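Local structure of DinB-like Protein (Bacillus cereus ATCC 10987, 3DI5) at residues G44-A47 with W48-T52; P115-N118 with S119-L122. The protein probably binds a divalent metal ion, as a member of the DinB family, though its biological role is not established. All blocks are in the same frame, centred on the assembly; numbering follows the deposited sequence. Where two conformers were deposited one is given.

Interaction 1 (44-52) lies within helix 43-58 and supplies His49, one of three histidines on the nickel ion; interaction 2 (115-122) is the junction where strand 114-117 turns into helix 118-142. The two do not touch: their centres are 22 Å apart, their nearest atoms about 12 Å, and they sit on opposite sides of the chain's centre. Helix 118-142 connects them. It starts in interaction 2 and carries the other two histidine ligands, His128 and His132, further along, to meet His49 at the metal. The side chain of Phe121 is about 10 Å from that of His128; interaction 2 is packing at the N-terminal start of helix 118-142, away from the metal.

Interaction 1. Residues G44-A47 with W48-T52; sequences GRVA and WHIVT. With NI (nickel (II) ion), chain B.
Ile50 packs CG1 and CD1 against the carbonyl oxygen of Val46, one helical turn back, with CD1 3.6 Å from Val46 O; the nearest methyl of that valine, CG1, is a looser 4.5 Å from CD1. The same Val46 O accepts the backbone N-H of Ile50. Three more such i to i+4 bonds, to Gly44 O, Arg45 O and Ala47 O, hold this turn of helix 43-58. On the next residue pair, Val51 brings its CG2 methyl to 3.2 Å from Ala47 O, alongside the bond made by its own N-H.

His49 is the metal ligand of this segment. With CG anti to the backbone N (chi1 180°), its imidazole leads away from residues 44-47, while CB stays 3.2 Å from Arg45 O. NE2 binds the nickel ion at 2.3 Å. His128 and His132 from helix 118-142 complete the three-histidine site of this DinB four-helix bundle, and three waters fill the remaining positions, making six ligands in all. Water 3 lies at the edge of the His49 ring, in its plane. On the other ring nitrogen, ND1 is hydrogen-bonded to Asp71 OD2, a second-shell carboxylate that should fix the ring's rotation and may make NE2 a stronger donor to the metal. The other oxygen, Asp71 OD1, takes a salt bridge from Arg45 NH2, although Arg45 NE and His49 ND1 are themselves 6.4 Å apart.

Further round the helix, Thr52 sets CG2 over one face of the Trp48 indole, 3.8 Å above the plane and displaced toward the rim; Ile81 of helix 78-99 also touches Trp48.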
# COMPACT_ATOMS: atom_id res chain seq x y z
N GLY A 44 6.95 -9.91 -7.38
CA GLY A 44 7.79 -8.75 -7.15
C GLY A 44 7.14 -7.46 -7.63
O GLY A 44 7.22 -6.44 -6.93
N ARG A 45 6.47 -7.50 -8.79
CA ARG A 45 5.78 -6.31 -9.30
C ARG A 45 4.49 -6.00 -8.54
O ARG A 45 4.20 -4.85 -8.27
CB ARG A 45 5.47 -6.40 -10.79
CG ARG A 45 4.93 -5.05 -11.31
CD ARG A 45 5.44 -4.66 -12.70
NE ARG A 45 5.13 -3.25 -12.99
CZ ARG A 45 5.00 -2.74 -14.21
NH1 ARG A 45 5.10 -3.50 -15.30
NH2 ARG A 45 4.73 -1.45 -14.35
N VAL A 46 3.69 -7.02 -8.24
CA VAL A 46 2.55 -6.85 -7.35
C VAL A 46 2.96 -6.17 -6.05
O VAL A 46 2.31 -5.20 -5.64
CB VAL A 46 1.78 -8.18 -7.09
CG1 VAL A 46 0.58 -7.95 -6.12
CG2 VAL A 46 1.31 -8.76 -8.39
N ALA A 47 4.08 -6.59 -5.45
CA ALA A 47 4.52 -6.09 -4.14
C ALA A 47 5.05 -4.64 -4.21
O ALA A 47 4.78 -3.81 -3.33
CB ALA A 47 5.61 -7.00 -3.56
N TRP A 48 5.84 -4.35 -5.22
CA TRP A 48 6.31 -2.99 -5.42
C TRP A 48 5.16 -2.03 -5.80
O TRP A 48 5.19 -0.87 -5.45
CB TRP A 48 7.41 -2.97 -6.46
CG TRP A 48 8.22 -1.74 -6.52
CD1 TRP A 48 8.44 -0.98 -7.62
CD2 TRP A 48 8.98 -1.14 -5.45
NE1 TRP A 48 9.28 0.07 -7.31
CE2 TRP A 48 9.62 0.00 -5.99
CE3 TRP A 48 9.18 -1.45 -4.10
CZ2 TRP A 48 10.43 0.83 -5.22
CZ3 TRP A 48 9.97 -0.63 -3.35
CH2 TRP A 48 10.60 0.50 -3.90
N HIS A 49 4.14 -2.52 -6.50
CA HIS A 49 2.98 -1.71 -6.85
C HIS A 49 2.25 -1.23 -5.56
O HIS A 49 1.79 -0.09 -5.48
CB HIS A 49 2.06 -2.54 -7.76
CG HIS A 49 0.81 -1.83 -8.20
ND1 HIS A 49 0.83 -0.73 -9.02
CD2 HIS A 49 -0.49 -2.15 -8.03
CE1 HIS A 49 -0.42 -0.36 -9.28
NE2 HIS A 49 -1.24 -1.20 -8.69
N ILE A 50 2.20 -2.10 -4.55
CA ILE A 50 1.60 -1.78 -3.23
C ILE A 50 2.38 -0.70 -2.51
O ILE A 50 1.83 0.25 -1.93
CB ILE A 50 1.55 -3.06 -2.35
CG1 ILE A 50 0.42 -3.96 -2.84
CG2 ILE A 50 1.32 -2.75 -0.82
CD1 ILE A 50 0.59 -5.41 -2.46
N VAL A 51 3.69 -0.85 -2.56
CA VAL A 51 4.55 0.11 -1.94
C VAL A 51 4.35 1.50 -2.57
O VAL A 51 4.11 2.49 -1.87
CB VAL A 51 5.99 -0.35 -2.01
CG1 VAL A 51 6.90 0.68 -1.38
CG2 VAL A 51 6.16 -1.74 -1.30
N THR A 52 4.41 1.54 -3.91
CA THR A 52 4.38 2.79 -4.65
C THR A 52 3.00 3.41 -4.66
O THR A 52 2.89 4.65 -4.79
CB THR A 52 4.87 2.64 -6.12
OG1 THR A 52 4.00 1.75 -6.84
CG2 THR A 52 6.23 2.11 -6.17
NI NI B . -3.52 -1.38 -8.90
O HOH W 1 -3.08 -2.28 -11.08
O HOH W 2 -5.76 -1.41 -9.33
O HOH W 3 -3.50 0.76 -9.90

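Interaction 2. Residues P115-N118 with S119-L122; sequences PMPN and SIFL
Phe121 turns the edge of its ring to the backbone just before the helix: CD1 comes to 3.3 Å from Pro117 O and CE1 to 3.5 Å from Met116 O, both oxygens lying in the ring plane. Its CG stands beside the backbone N (chi1 -76°), which swings the ring back toward the strand. The Asn118 amide meets this ring obliquely, the two planes 63° apart, with OD1 4.0 Å from CD1. That amide is held elsewhere, ND2 by Asp104 O and OD1 by Asn109. Ile120 runs its CG1 side by side with the Pro117 ring, 3.9 Å from CG; in one of two modelled conformers CE of Met116, built as selenomethionine, reaches Ile120 CG2, a tentative contact. Pro117 occupies the N-cap position, and its carbonyl accepts the Ile120 N-H at 3.1 Å from above the carbonyl plane. The first full-turn bond, Leu122 N to Asn118 O, lies in the carbonyl plane at 3.2 Å. Strand 114-117 pairs antiparallel with strand 108-111, whose Phe111 meets the Phe121 ring nearly at right angles; the chain thus leaves a two-stranded hairpin directly into helix 118-142.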
# COMPACT_ATOMS: atom_id res chain seq x y z
N PRO A 115 -13.62 15.00 -8.35
CA PRO A 115 -13.49 15.61 -7.03
C PRO A 115 -14.12 14.73 -5.95
O PRO A 115 -15.26 14.31 -6.08
CB PRO A 115 -14.23 16.95 -7.19
CG PRO A 115 -15.29 16.66 -8.19
CD PRO A 115 -14.78 15.53 -9.08
N MSE A 116 -13.37 14.47 -4.88
CA MSE A 116 -13.83 13.61 -3.80
C MSE A 116 -13.23 14.10 -2.47
O MSE A 116 -12.15 14.67 -2.46
CB MSE A 116 -13.38 12.16 -4.05
CG MSE A 116 -13.95 11.51 -5.32
SE MSE A 116 -15.85 11.25 -5.27
CE MSE A 116 -15.91 9.43 -4.58
N PRO A 117 -13.96 13.90 -1.36
CA PRO A 117 -13.39 14.22 -0.05
C PRO A 117 -12.11 13.42 0.27
O PRO A 117 -11.88 12.35 -0.27
CB PRO A 117 -14.53 13.89 0.93
CG PRO A 117 -15.58 13.21 0.17
CD PRO A 117 -15.35 13.41 -1.28
N ASN A 118 -11.27 13.95 1.14
CA ASN A 118 -10.07 13.21 1.51
C ASN A 118 -10.34 11.80 2.04
O ASN A 118 -9.56 10.90 1.80
CB ASN A 118 -9.21 14.00 2.48
CG ASN A 118 -8.46 15.11 1.80
OD1 ASN A 118 -8.07 14.98 0.64
ND2 ASN A 118 -8.26 16.22 2.50
N SER A 119 -11.46 11.61 2.74
CA SER A 119 -11.78 10.29 3.32
C SER A 119 -11.90 9.18 2.26
O SER A 119 -11.57 8.02 2.51
CB SER A 119 -13.06 10.36 4.14
OG SER A 119 -14.09 10.90 3.38
N ILE A 120 -12.36 9.55 1.07
CA ILE A 120 -12.51 8.61 -0.02
C ILE A 120 -11.13 8.27 -0.58
O ILE A 120 -10.83 7.11 -0.89
CB ILE A 120 -13.42 9.20 -1.12
CG1 ILE A 120 -14.84 9.45 -0.58
CG2 ILE A 120 -13.53 8.26 -2.29
CD1 ILE A 120 -15.59 8.21 -0.10
N PHE A 121 -10.24 9.25 -0.67
CA PHE A 121 -8.86 8.90 -1.01
C PHE A 121 -8.41 7.75 -0.12
O PHE A 121 -7.79 6.77 -0.59
CB PHE A 121 -7.91 10.07 -0.81
CG PHE A 121 -7.99 11.10 -1.89
CD1 PHE A 121 -8.99 12.07 -1.89
CD2 PHE A 121 -7.05 11.13 -2.90
CE1 PHE A 121 -9.04 13.02 -2.87
CE2 PHE A 121 -7.10 12.10 -3.86
CZ PHE A 121 -8.12 13.03 -3.87
N LEU A 122 -8.70 7.89 1.17
CA LEU A 122 -8.14 6.99 2.18
C LEU A 122 -8.83 5.63 2.07
O LEU A 122 -8.20 4.60 2.22
CB LEU A 122 -8.31 7.56 3.60
CG LEU A 122 -7.41 8.73 4.00
CD1 LEU A 122 -7.62 9.09 5.45
CD2 LEU A 122 -5.99 8.42 3.76